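Side-chain contacts in microtubule-associated protein 1A/1B, light chain 3, putative (Trypanosoma brucei, PDB 3H9D), which probably acts in autophagy as a ubiquitin-like protein of the ATG8 family, and is probably conjugated to a membrane phospholipid: residues S6-S11 with R49-V54; E15-D20 with Y101-G106; D30-I35 with D96-Y101; C36-V39 with G45-D48. All blocks are in the same frame, centred on the assembly; numbering follows the deposited sequence.

Interaction 1. Residues S6-S11 with R49-V54; sequences SKYKMS and RCKFLV
Tyr-8 on the short N-terminal helix reaches Cys-50 and Lys-51 at the start of strand 51-55, an edge strand of the ubiquitin-like sheet. A helical N-terminal extension laid against a ubiquitin-like core is the hallmark of the ATG8 family, and this ring is one of the side chains that fasten it. With CG anti to the backbone N (chi1 -172°), the Tyr-8 side chain leaves the helix in the direction of the strand. CB is already within 4.2 Å of Cys-50 SG, CG is slightly nearer, and at CD1 the approach is closest, 3.4 Å from CD1 to Cys-50 SG. CE1 lies 4.1 Å from the same SG, so the sulfur is nearest the CD1 side of the ring. It stands 4.4 Å from the ring centroid and 52° off the normal, an oblique sulfur-aromatic contact. CZ and OH then pass to Lys-51, whose chain bends at chi3, so that CE comes up obliquely beside them. The charged end of Lys-51 has its salt bridge with Asp-20 of helix 14-27, which leaves the methylene CE as the part lying nearest the tyrosine. Around the ring, His-12 stacks on it and Ile-35 of the neighbouring strand 31-38 also packs there. The helix that carries Tyr-8 is itself capped: Ser-6, at the N-cap, accepts an almost straight bond from Lys-9 N to its OG, 3.0 Å long. At the far end of the tyrosine, OH meets Lys-51 CE at 3.2 Å, with NZ a little farther from that oxygen at 3.5 Å.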
loop_
_atom_site.group_PDB
_atom_site.type_symbol
_atom_site.label_atom_id
_atom_site.label_comp_id
_atom_site.label_asym_id
_atom_site.label_seq_id
_atom_site.Cartn_x
_atom_site.Cartn_y
_atom_site.Cartn_z
ATOM N N SER A 6 0.356 4.816 3.880
ATOM C CA SER A 6 -0.748 5.582 3.301
ATOM C C SER A 6 -2.009 4.730 3.078
ATOM O O SER A 6 -1.975 3.708 2.374
ATOM C CB SER A 6 -0.291 6.227 1.991
ATOM O OG SER A 6 -1.379 6.786 1.285
ATOM N N LYS A 7 -3.117 5.158 3.685
ATOM C CA LYS A 7 -4.408 4.513 3.464
ATOM C C LYS A 7 -4.914 4.750 2.044
ATOM O O LYS A 7 -5.623 3.903 1.480
ATOM C CB LYS A 7 -5.452 4.983 4.480
ATOM C CG LYS A 7 -5.308 4.406 5.886
ATOM C CD LYS A 7 -6.606 4.627 6.652
ATOM C CE LYS A 7 -6.413 4.601 8.158
ATOM N NZ LYS A 7 -7.377 5.553 8.821
ATOM N N TYR A 8 -4.540 5.892 1.471
ATOM C CA TYR A 8 -4.904 6.235 0.086
ATOM C C TYR A 8 -4.178 5.363 -0.942
ATOM O O TYR A 8 -4.788 4.840 -1.873
ATOM C CB TYR A 8 -4.645 7.729 -0.213
ATOM C CG TYR A 8 -5.176 8.170 -1.563
ATOM C CD1 TYR A 8 -6.459 8.735 -1.680
ATOM C CD2 TYR A 8 -4.416 8.008 -2.725
ATOM C CE1 TYR A 8 -6.957 9.131 -2.905
ATOM C CE2 TYR A 8 -4.899 8.405 -3.960
ATOM C CZ TYR A 8 -6.175 8.966 -4.044
ATOM O OH TYR A 8 -6.675 9.360 -5.269
ATOM N N LYS A 9 -2.868 5.227 -0.796
ATOM C CA LYS A 9 -2.117 4.337 -1.670
ATOM C C LYS A 9 -2.732 2.926 -1.701
ATOM O O LYS A 9 -2.932 2.361 -2.768
ATOM C CB LYS A 9 -0.663 4.281 -1.230
ATOM C CG LYS A 9 0.218 3.459 -2.138
ATOM C CD LYS A 9 1.673 3.579 -1.751
ATOM C CE LYS A 9 2.371 4.650 -2.547
ATOM N NZ LYS A 9 3.833 4.343 -2.618
ATOM N N MET A 10 -3.046 2.403 -0.520
ATOM C CA MET A 10 -3.556 1.046 -0.319
ATOM C C MET A 10 -4.883 0.787 -1.057
ATOM O O MET A 10 -5.087 -0.285 -1.657
ATOM C CB MET A 10 -3.729 0.812 1.187
ATOM C CG MET A 10 -4.099 -0.604 1.609
ATOM S SD MET A 10 -2.780 -1.802 1.292
ATOM C CE MET A 10 -2.906 -2.792 2.773
ATOM N N SER A 11 -5.765 1.784 -1.026
ATOM C CA SER A 11 -7.127 1.633 -1.516
ATOM C C SER A 11 -7.303 2.013 -2.984
ATOM O O SER A 11 -8.391 1.880 -3.526
ATOM C CB SER A 11 -8.123 2.381 -0.606
ATOM O OG SER A 11 -7.777 3.749 -0.476
ATOM N N ARG A 49 -11.493 13.997 1.743
ATOM C CA ARG A 49 -10.961 14.323 0.447
ATOM C C ARG A 49 -9.540 14.799 0.681
ATOM O O ARG A 49 -9.284 15.975 0.945
ATOM C CB ARG A 49 -11.815 15.429 -0.174
ATOM C CG ARG A 49 -13.308 15.147 -0.093
ATOM C CD ARG A 49 -14.032 16.322 0.518
ATOM N NE ARG A 49 -14.340 17.331 -0.481
ATOM C CZ ARG A 49 -14.321 18.643 -0.269
ATOM N NH1 ARG A 49 -13.982 19.140 0.916
ATOM N NH2 ARG A 49 -14.631 19.463 -1.263
ATOM N N CYS A 50 -8.620 13.855 0.591
ATOM C CA CYS A 50 -7.247 14.062 1.001
ATOM C C CYS A 50 -6.358 14.482 -0.164
ATOM O O CYS A 50 -5.151 14.550 -0.027
ATOM C CB CYS A 50 -6.723 12.770 1.616
ATOM S SG CYS A 50 -6.527 11.459 0.404
ATOM N N LYS A 51 -6.960 14.753 -1.314
ATOM C CA LYS A 51 -6.215 15.127 -2.503
ATOM C C LYS A 51 -6.261 16.641 -2.715
ATOM O O LYS A 51 -7.333 17.253 -2.755
ATOM C CB LYS A 51 -6.770 14.395 -3.718
ATOM C CG LYS A 51 -5.783 14.178 -4.853
ATOM C CD LYS A 51 -6.453 13.511 -6.044
ATOM C CE LYS A 51 -7.422 12.431 -5.606
ATOM N NZ LYS A 51 -8.371 12.078 -6.702
ATOM N N PHE A 52 -5.083 17.238 -2.832
ATOM C CA PHE A 52 -4.963 18.673 -3.047
ATOM C C PHE A 52 -4.269 18.953 -4.348
ATOM O O PHE A 52 -3.279 18.321 -4.684
ATOM C CB PHE A 52 -4.222 19.347 -1.895
ATOM C CG PHE A 52 -5.015 19.394 -0.632
ATOM C CD1 PHE A 52 -4.999 18.310 0.256
ATOM C CD2 PHE A 52 -5.807 20.505 -0.341
ATOM C CE1 PHE A 52 -5.754 18.333 1.421
ATOM C CE2 PHE A 52 -6.564 20.549 0.827
ATOM C CZ PHE A 52 -6.542 19.462 1.714
ATOM N N LEU A 53 -4.833 19.891 -5.092
ATOM C CA LEU A 53 -4.225 20.390 -6.302
ATOM C C LEU A 53 -3.686 21.750 -5.890
ATOM O O LEU A 53 -4.424 22.729 -5.836
ATOM C CB LEU A 53 -5.279 20.482 -7.408
ATOM C CG LEU A 53 -5.699 19.191 -8.142
ATOM C CD1 LEU A 53 -6.069 17.995 -7.235
ATOM C CD2 LEU A 53 -6.833 19.493 -9.088
ATOM N N VAL A 54 -2.394 21.777 -5.568
ATOM C CA VAL A 54 -1.762 22.875 -4.835
ATOM C C VAL A 54 -1.011 23.802 -5.791
ATOM O O VAL A 54 -0.148 23.336 -6.546
ATOM C CB VAL A 54 -0.784 22.322 -3.729
ATOM C CG1 VAL A 54 -0.044 23.451 -2.992
ATOM C CG2 VAL A 54 -1.529 21.436 -2.743
#

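Interaction 2. Residues E15-D20 with Y101-G106; sequences ESRQSD and YKDEDG
Arg-17 of helix 14-27 and Asp-105 of the loop before strand 108-113 form the tight part of this contact, a buried salt bridge. The guanidinium comes side-on, and NE and NH2 both grip the single oxygen OD2. The distance from Arg-17 NE to Asp-105 OD2 is 2.8 Å, and from NH2 to that OD2 it is 2.9 Å. The oxygen lies almost exactly in the guanidinium plane, at its edge, but the carboxylate is turned so that the two planes are 72° apart. NE uses the anti lone pair of OD2, whereas NH2 meets that oxygen from above the carboxylate plane. A bend at chi3 (39°) folds the arginine chain and brings NE to the acid. Asp-103 adds a long ion pair, 3.8 Å from OD1 to Arg-17 NH2, and its other oxygen takes the salt bridge from Lys-9. Its OD1 also accepts from Asp-105 N in an Asx turn, within the type I beta turn that runs from Asp-103 to Gly-106. On the exposed side the packing is thinner. Gln-18 is exposed and its side chain is extended beyond CG, and the closest approach there is by backbone, Gln-18 CA to Asp-105 O at 3.3 Å, a nearly linear CA-H...O contact. Asp-105 OD2 also has Tyr-109 OH as a hydrogen-bond partner, and OD1 is bonded to Phe-107 N. With this many donors around it, the buried carboxylate is probably held as an anion, and its charge ties the loop to the helix of the N-terminal region.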
loop_
_atom_site.group_PDB
_atom_site.type_symbol
_atom_site.label_atom_id
_atom_site.label_comp_id
_atom_site.label_asym_id
_atom_site.label_seq_id
_atom_site.Cartn_x
_atom_site.Cartn_y
_atom_site.Cartn_z
ATOM N N GLU A 15 -1.866 2.057 -11.201
ATOM C CA GLU A 15 -2.240 2.497 -12.553
ATOM C C GLU A 15 -3.282 3.618 -12.568
ATOM O O GLU A 15 -3.146 4.578 -13.322
ATOM C CB GLU A 15 -2.748 1.314 -13.381
ATOM N N SER A 16 -4.325 3.481 -11.749
ATOM C CA SER A 16 -5.314 4.535 -11.571
ATOM C C SER A 16 -4.735 5.778 -10.867
ATOM O O SER A 16 -5.126 6.895 -11.187
ATOM C CB SER A 16 -6.525 4.010 -10.808
ATOM O OG SER A 16 -6.363 4.162 -9.409
ATOM N N ARG A 17 -3.816 5.575 -9.918
ATOM C CA ARG A 17 -3.166 6.680 -9.189
ATOM C C ARG A 17 -2.232 7.472 -10.111
ATOM O O ARG A 17 -2.240 8.699 -10.111
ATOM C CB ARG A 17 -2.394 6.166 -7.960
ATOM C CG ARG A 17 -3.246 5.879 -6.698
ATOM C CD ARG A 17 -2.657 4.759 -5.827
ATOM N NE ARG A 17 -1.210 4.884 -5.793
ATOM C CZ ARG A 17 -0.316 3.904 -5.703
ATOM N NH1 ARG A 17 -0.652 2.614 -5.579
ATOM N NH2 ARG A 17 0.955 4.253 -5.719
ATOM N N GLN A 18 -1.433 6.747 -10.887
ATOM C CA GLN A 18 -0.514 7.316 -11.866
ATOM C C GLN A 18 -1.251 8.132 -12.934
ATOM O O GLN A 18 -0.814 9.239 -13.295
ATOM C CB GLN A 18 0.321 6.203 -12.508
ATOM C CG GLN A 18 1.388 6.676 -13.498
ATOM C CD GLN A 18 2.050 5.520 -14.243
ATOM O OE1 GLN A 18 1.374 4.618 -14.748
ATOM N NE2 GLN A 18 3.378 5.544 -14.313
ATOM N N SER A 19 -2.366 7.590 -13.423
ATOM C CA SER A 19 -3.186 8.271 -14.424
ATOM C C SER A 19 -3.895 9.497 -13.859
ATOM O O SER A 19 -4.141 10.467 -14.580
ATOM C CB SER A 19 -4.207 7.304 -15.031
ATOM O OG SER A 19 -3.541 6.280 -15.746
ATOM N N ASP A 20 -4.248 9.433 -12.579
ATOM C CA ASP A 20 -4.903 10.540 -11.898
ATOM C C ASP A 20 -3.924 11.712 -11.776
ATOM O O ASP A 20 -4.246 12.826 -12.165
ATOM C CB ASP A 20 -5.419 10.099 -10.524
ATOM C CG ASP A 20 -6.310 11.136 -9.864
ATOM O OD1 ASP A 20 -6.629 12.165 -10.499
ATOM O OD2 ASP A 20 -6.705 10.923 -8.695
ATOM N N TYR A 101 10.522 14.626 -3.263
ATOM C CA TYR A 101 9.839 13.586 -2.487
ATOM C C TYR A 101 8.615 12.956 -3.154
ATOM O O TYR A 101 7.935 12.144 -2.531
ATOM C CB TYR A 101 9.426 14.134 -1.116
ATOM C CG TYR A 101 10.552 14.593 -0.204
ATOM C CD1 TYR A 101 11.346 13.671 0.480
ATOM C CD2 TYR A 101 10.796 15.955 0.006
ATOM C CE1 TYR A 101 12.365 14.090 1.331
ATOM C CE2 TYR A 101 11.807 16.384 0.856
ATOM C CZ TYR A 101 12.592 15.447 1.516
ATOM O OH TYR A 101 13.600 15.867 2.365
ATOM N N LYS A 102 8.328 13.315 -4.401
ATOM C CA LYS A 102 7.170 12.748 -5.104
ATOM C C LYS A 102 7.255 11.230 -5.267
ATOM O O LYS A 102 8.311 10.682 -5.592
ATOM C CB LYS A 102 6.943 13.415 -6.468
ATOM C CG LYS A 102 8.026 13.155 -7.512
ATOM C CD LYS A 102 7.915 14.153 -8.647
ATOM C CE LYS A 102 8.702 13.725 -9.861
ATOM N NZ LYS A 102 8.450 14.655 -11.007
ATOM N N ASP A 103 6.124 10.573 -5.028
ATOM C CA ASP A 103 5.978 9.133 -5.202
ATOM C C ASP A 103 6.059 8.798 -6.694
ATOM O O ASP A 103 5.841 9.656 -7.541
ATOM C CB ASP A 103 4.624 8.680 -4.619
ATOM C CG ASP A 103 4.531 7.177 -4.415
ATOM O OD1 ASP A 103 3.974 6.486 -5.292
ATOM O OD2 ASP A 103 5.015 6.687 -3.376
ATOM N N GLU A 104 6.381 7.547 -6.999
ATOM C CA GLU A 104 6.367 7.016 -8.361
ATOM C C GLU A 104 5.056 7.274 -9.120
ATOM O O GLU A 104 5.069 7.493 -10.337
ATOM C CB GLU A 104 6.654 5.512 -8.322
ATOM O OE1 GLU A 104 6.552 3.265 -10.780
ATOM O OE2 GLU A 104 8.882 5.069 -10.372
ATOM N N ASP A 105 3.930 7.261 -8.404
ATOM C CA ASP A 105 2.634 7.522 -9.032
ATOM C C ASP A 105 2.412 8.993 -9.423
ATOM O O ASP A 105 1.445 9.309 -10.122
ATOM C CB ASP A 105 1.466 6.962 -8.195
ATOM C CG ASP A 105 1.310 7.643 -6.841
ATOM O OD1 ASP A 105 1.935 8.699 -6.591
ATOM O OD2 ASP A 105 0.540 7.106 -6.016
ATOM N N GLY A 106 3.319 9.873 -8.987
ATOM C CA GLY A 106 3.265 11.299 -9.338
ATOM C C GLY A 106 2.682 12.183 -8.247
ATOM O O GLY A 106 2.684 13.414 -8.370
#

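Interaction 3. Residues D30-I35 with D96-Y101; sequences DRLPII and DIYSKY
Tyr-98, on helix 94-101, lays its ring against Leu-32 and Pro-33 of strand 31-38, and these three residues account for nearly all of the buried surface. A trans first torsion (chi1 176°) lets the tyrosine span the gap between helix and strand. Leu-32 contributes its CD2 methyl over one face, 3.9 Å from the ring centroid and 21° off the normal, a CH-pi contact displaced toward the rim. The nearest ring atom is Tyr-98 CD2, 3.7 Å from Leu-32 CD2, while the leucine's other methyl, CD1, lies by the CB of the tyrosine. In the ubiquitin-like fold, helix 94-101 follows the short strand 86-87 and here packs on the first strand of the mixed sheet. Pro-33 crosses the tyrosine at about a right angle, farther out along the ring: its CD is 3.7 Å from Tyr-98 CE1, and CG and CD both border the hydroxyl. That hydroxyl is satisfied by Gly-106 O, in a hydrogen bond with OH. Arg-25 of helix 14-27 touches Leu-32, Pro-33 and Tyr-98 alike.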
loop_
_atom_site.group_PDB
_atom_site.type_symbol
_atom_site.label_atom_id
_atom_site.label_comp_id
_atom_site.label_asym_id
_atom_site.label_seq_id
_atom_site.Cartn_x
_atom_site.Cartn_y
_atom_site.Cartn_z
ATOM N N ASP A 30 -0.455 24.421 -13.645
ATOM C CA ASP A 30 0.046 25.310 -12.597
ATOM C C ASP A 30 0.011 24.692 -11.190
ATOM O O ASP A 30 0.441 25.324 -10.218
ATOM C CB ASP A 30 -0.686 26.669 -12.633
ATOM C CG ASP A 30 -2.219 26.543 -12.564
ATOM O OD1 ASP A 30 -2.850 27.440 -11.966
ATOM O OD2 ASP A 30 -2.802 25.576 -13.113
ATOM N N ARG A 31 -0.477 23.451 -11.089
ATOM C CA ARG A 31 -0.721 22.803 -9.788
ATOM C C ARG A 31 0.088 21.529 -9.537
ATOM O O ARG A 31 0.666 20.934 -10.460
ATOM C CB ARG A 31 -2.214 22.526 -9.577
ATOM C CG ARG A 31 -3.094 23.700 -9.924
ATOM C CD ARG A 31 -4.246 23.864 -8.978
ATOM N NE ARG A 31 -4.769 25.219 -9.092
ATOM C CZ ARG A 31 -5.368 25.891 -8.117
ATOM N NH1 ARG A 31 -5.528 25.344 -6.920
ATOM N NH2 ARG A 31 -5.790 27.128 -8.340
ATOM N N LEU A 32 0.123 21.127 -8.267
ATOM C CA LEU A 32 0.868 19.949 -7.838
ATOM C C LEU A 32 -0.067 19.003 -7.099
ATOM O O LEU A 32 -0.778 19.426 -6.188
ATOM C CB LEU A 32 2.045 20.354 -6.944
ATOM C CG LEU A 32 3.067 21.310 -7.549
ATOM C CD1 LEU A 32 3.919 21.895 -6.448
ATOM C CD2 LEU A 32 3.921 20.594 -8.591
ATOM N N PRO A 33 -0.083 17.719 -7.501
ATOM C CA PRO A 33 -1.013 16.764 -6.891
ATOM C C PRO A 33 -0.496 16.226 -5.558
ATOM O O PRO A 33 0.554 15.580 -5.498
ATOM C CB PRO A 33 -1.124 15.666 -7.947
ATOM C CG PRO A 33 0.166 15.702 -8.674
ATOM C CD PRO A 33 0.738 17.095 -8.556
ATOM N N ILE A 34 -1.239 16.518 -4.501
ATOM C CA ILE A 34 -0.822 16.218 -3.141
ATOM C C ILE A 34 -1.830 15.289 -2.453
ATOM O O ILE A 34 -3.045 15.498 -2.540
ATOM C CB ILE A 34 -0.587 17.553 -2.329
ATOM C CG1 ILE A 34 0.865 18.021 -2.454
ATOM C CG2 ILE A 34 -0.929 17.409 -0.856
ATOM C CD1 ILE A 34 1.186 18.746 -3.748
ATOM N N ILE A 35 -1.316 14.248 -1.801
ATOM C CA ILE A 35 -2.133 13.408 -0.899
ATOM C C ILE A 35 -1.804 13.800 0.547
ATOM O O ILE A 35 -0.643 13.822 0.937
ATOM C CB ILE A 35 -1.905 11.869 -1.127
ATOM C CG1 ILE A 35 -2.177 11.464 -2.579
ATOM C CG2 ILE A 35 -2.752 11.003 -0.153
ATOM C CD1 ILE A 35 -3.605 11.677 -3.032
ATOM N N ASP A 96 9.649 22.455 -4.423
ATOM C CA ASP A 96 10.919 21.773 -4.139
ATOM C C ASP A 96 10.661 20.445 -3.429
ATOM O O ASP A 96 11.314 19.439 -3.719
ATOM C CB ASP A 96 11.840 22.640 -3.263
ATOM C CG ASP A 96 12.502 23.793 -4.032
ATOM O OD1 ASP A 96 12.539 23.775 -5.287
ATOM O OD2 ASP A 96 13.002 24.723 -3.355
ATOM N N ILE A 97 9.725 20.463 -2.479
ATOM C CA ILE A 97 9.287 19.261 -1.762
ATOM C C ILE A 97 8.671 18.259 -2.739
ATOM O O ILE A 97 8.930 17.061 -2.653
ATOM C CB ILE A 97 8.277 19.596 -0.609
ATOM C CG1 ILE A 97 8.779 20.762 0.259
ATOM C CG2 ILE A 97 7.974 18.365 0.249
ATOM C CD1 ILE A 97 10.097 20.508 0.999
ATOM N N TYR A 98 7.885 18.755 -3.689
ATOM C CA TYR A 98 7.258 17.888 -4.672
ATOM C C TYR A 98 8.294 17.111 -5.480
ATOM O O TYR A 98 8.204 15.891 -5.584
ATOM C CB TYR A 98 6.320 18.671 -5.600
ATOM C CG TYR A 98 5.724 17.805 -6.688
ATOM C CD1 TYR A 98 4.635 16.970 -6.425
ATOM C CD2 TYR A 98 6.260 17.802 -7.973
ATOM C CE1 TYR A 98 4.094 16.162 -7.418
ATOM C CE2 TYR A 98 5.727 16.996 -8.970
ATOM C CZ TYR A 98 4.648 16.178 -8.686
ATOM O OH TYR A 98 4.120 15.376 -9.678
ATOM N N SER A 99 9.285 17.819 -6.026
ATOM C CA SER A 99 10.227 17.237 -6.989
ATOM C C SER A 99 11.184 16.245 -6.343
ATOM O O SER A 99 11.569 15.248 -6.962
ATOM C CB SER A 99 11.011 18.345 -7.691
ATOM O OG SER A 99 10.156 19.435 -8.001
ATOM N N LYS A 100 11.567 16.529 -5.099
ATOM C CA LYS A 100 12.448 15.656 -4.336
ATOM C C LYS A 100 11.704 14.415 -3.843
ATOM O O LYS A 100 12.188 13.288 -4.000
ATOM C CB LYS A 100 13.047 16.427 -3.148
ATOM C CG LYS A 100 14.156 15.698 -2.392
ATOM C CD LYS A 100 14.913 16.639 -1.455
ATOM C CE LYS A 100 15.881 15.869 -0.549
ATOM N NZ LYS A 100 16.974 16.717 0.033
ATOM N N TYR A 101 10.522 14.626 -3.263
ATOM C CA TYR A 101 9.839 13.586 -2.487
ATOM C C TYR A 101 8.615 12.956 -3.154
ATOM O O TYR A 101 7.935 12.144 -2.531
ATOM C CB TYR A 101 9.426 14.134 -1.116
ATOM C CG TYR A 101 10.552 14.593 -0.204
ATOM C CD1 TYR A 101 11.346 13.671 0.480
ATOM C CD2 TYR A 101 10.796 15.955 0.006
ATOM C CE1 TYR A 101 12.365 14.090 1.331
ATOM C CE2 TYR A 101 11.807 16.384 0.856
ATOM C CZ TYR A 101 12.592 15.447 1.516
ATOM O OH TYR A 101 13.600 15.867 2.365
#

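Interaction 4. Residues C36-V39 with G45-D48; sequences CEKV and GELD
Cys-36 meets Leu-47 through its backbone: Cys-36 O lies 4.0 Å from Leu-47 CD1. The Cys-36 side chain packs against Phe-63 and Leu-67 of helix 60-71, and Leu-47 reaches Leu-67 of the same helix. Next along the strand, Glu-37 brings its backbone rather than its carboxylate to the loop, with CA 3.5 Å from Glu-46 OE2. Its own acid turns to the N-terminal helix, where OE2 is bonded to Ser-6 OG and OE1 to Tyr-8 N. The two acids remain apart, Glu-37 OE1 standing 5.0 Å from Glu-46 OE1. The segments belong to the connection between the first two strands of the ubiquitin-like sheet, strand 31-38 and its antiparallel neighbour 51-55, and the loop is returning beside the strand it has just left. At Lys-38 comes the one direct hydrogen bond: its N donates to Glu-46 OE2 at 2.8 Å, nearly straight at 171°, arriving on the syn side and 24° out of the carboxylate plane. A bend at chi2 (71°) turns the Glu-46 carboxylate back to the strand, where its OE2 takes the backbone N-H much as a main-chain carbonyl might. A water donates to both Lys-38 O and Glu-46 OE1, 2.7 Å from the former and 2.9 Å from the latter, so each carboxylate oxygen has its own link to the same residue. The methylene CG of Lys-38 lies alongside the acid, 3.7 Å from Glu-46 OE1, whereas NZ goes on to the carbonyls of Ser-42 and Ile-44.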
loop_
_atom_site.group_PDB
_atom_site.type_symbol
_atom_site.label_atom_id
_atom_site.label_comp_id
_atom_site.label_asym_id
_atom_site.label_seq_id
_atom_site.Cartn_x
_atom_site.Cartn_y
_atom_site.Cartn_z
ATOM N N CYS A 36 -2.827 14.104 1.336
ATOM C CA CYS A 36 -2.617 14.634 2.680
ATOM C C CYS A 36 -3.397 13.843 3.718
ATOM O O CYS A 36 -4.632 13.942 3.791
ATOM C CB CYS A 36 -3.013 16.115 2.720
ATOM S SG CYS A 36 -2.028 17.109 3.841
ATOM N N GLU A 37 -2.678 13.061 4.530
ATOM C CA GLU A 37 -3.331 12.160 5.488
ATOM C C GLU A 37 -2.855 12.367 6.925
ATOM O O GLU A 37 -1.745 12.797 7.142
ATOM C CB GLU A 37 -3.141 10.704 5.042
ATOM C CG GLU A 37 -3.736 10.395 3.657
ATOM C CD GLU A 37 -3.361 9.009 3.165
ATOM O OE1 GLU A 37 -4.193 8.086 3.286
ATOM O OE2 GLU A 37 -2.228 8.839 2.686
ATOM N N LYS A 38 -3.701 12.084 7.914
ATOM C CA LYS A 38 -3.290 12.288 9.303
ATOM C C LYS A 38 -2.175 11.333 9.719
ATOM O O LYS A 38 -2.205 10.147 9.371
ATOM C CB LYS A 38 -4.472 12.214 10.291
ATOM C CG LYS A 38 -5.009 10.835 10.551
ATOM C CD LYS A 38 -5.947 10.787 11.734
ATOM C CE LYS A 38 -5.205 10.498 13.031
ATOM N NZ LYS A 38 -6.155 10.427 14.167
ATOM N N VAL A 39 -1.193 11.865 10.450
ATOM C CA VAL A 39 -0.253 11.041 11.216
ATOM C C VAL A 39 -1.056 10.084 12.104
ATOM O O VAL A 39 -1.908 10.522 12.879
ATOM C CB VAL A 39 0.690 11.922 12.092
ATOM C CG1 VAL A 39 1.472 11.076 13.110
ATOM C CG2 VAL A 39 1.647 12.739 11.220
ATOM N N GLY A 45 -8.332 15.104 13.080
ATOM C CA GLY A 45 -9.301 14.426 12.212
ATOM C C GLY A 45 -8.787 14.165 10.811
ATOM O O GLY A 45 -8.027 14.965 10.260
ATOM N N GLU A 46 -9.212 13.038 10.246
ATOM C CA GLU A 46 -8.844 12.614 8.892
ATOM C C GLU A 46 -9.681 13.398 7.876
ATOM O O GLU A 46 -10.799 13.795 8.172
ATOM C CB GLU A 46 -9.052 11.088 8.755
ATOM C CG GLU A 46 -8.506 10.405 7.484
ATOM C CD GLU A 46 -6.968 10.298 7.406
ATOM O OE1 GLU A 46 -6.432 9.178 7.591
ATOM O OE2 GLU A 46 -6.297 11.323 7.138
ATOM N N LEU A 47 -9.129 13.656 6.695
ATOM C CA LEU A 47 -9.875 14.348 5.642
ATOM C C LEU A 47 -10.562 13.334 4.734
ATOM O O LEU A 47 -9.940 12.365 4.302
ATOM C CB LEU A 47 -8.953 15.257 4.809
ATOM C CG LEU A 47 -8.160 16.406 5.453
ATOM C CD1 LEU A 47 -7.213 16.985 4.436
ATOM C CD2 LEU A 47 -9.062 17.497 6.044
ATOM N N ASP A 48 -11.844 13.553 4.458
ATOM C CA ASP A 48 -12.580 12.759 3.465
ATOM C C ASP A 48 -11.938 12.795 2.100
ATOM O O ASP A 48 -11.867 11.778 1.399
ATOM C CB ASP A 48 -13.977 13.309 3.303
ATOM C CG ASP A 48 -14.859 12.949 4.432
ATOM O OD1 ASP A 48 -14.488 12.025 5.196
ATOM O OD2 ASP A 48 -15.924 13.587 4.542
HETATM O O HOH W 1 -3.634 8.486 7.801
#

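How the interactions relate
Interactions 1, 3 and 4 share the side of the mixed sheet formed by strands 31-38 and 51-55, which are antiparallel neighbours. Interaction 3 uses the beginning of strand 31-38 and interaction 4 its end, with centres about 18 Å apart and on opposite sides of the chain's centre. Along the chain the segments of interaction 1 alternate with those of 2 and of 3, interaction 3 is nested in the loop closed by 2, and interaction 4 lies within the loops closed by each of the others. Interactions 1 and 2, whose centres are about 11 Å apart, touch through two salt bridges; interactions 2 and 3 meet at Gly-106. Together they attach both N-terminal helices, and helix 94-101, to the ubiquitin-like core.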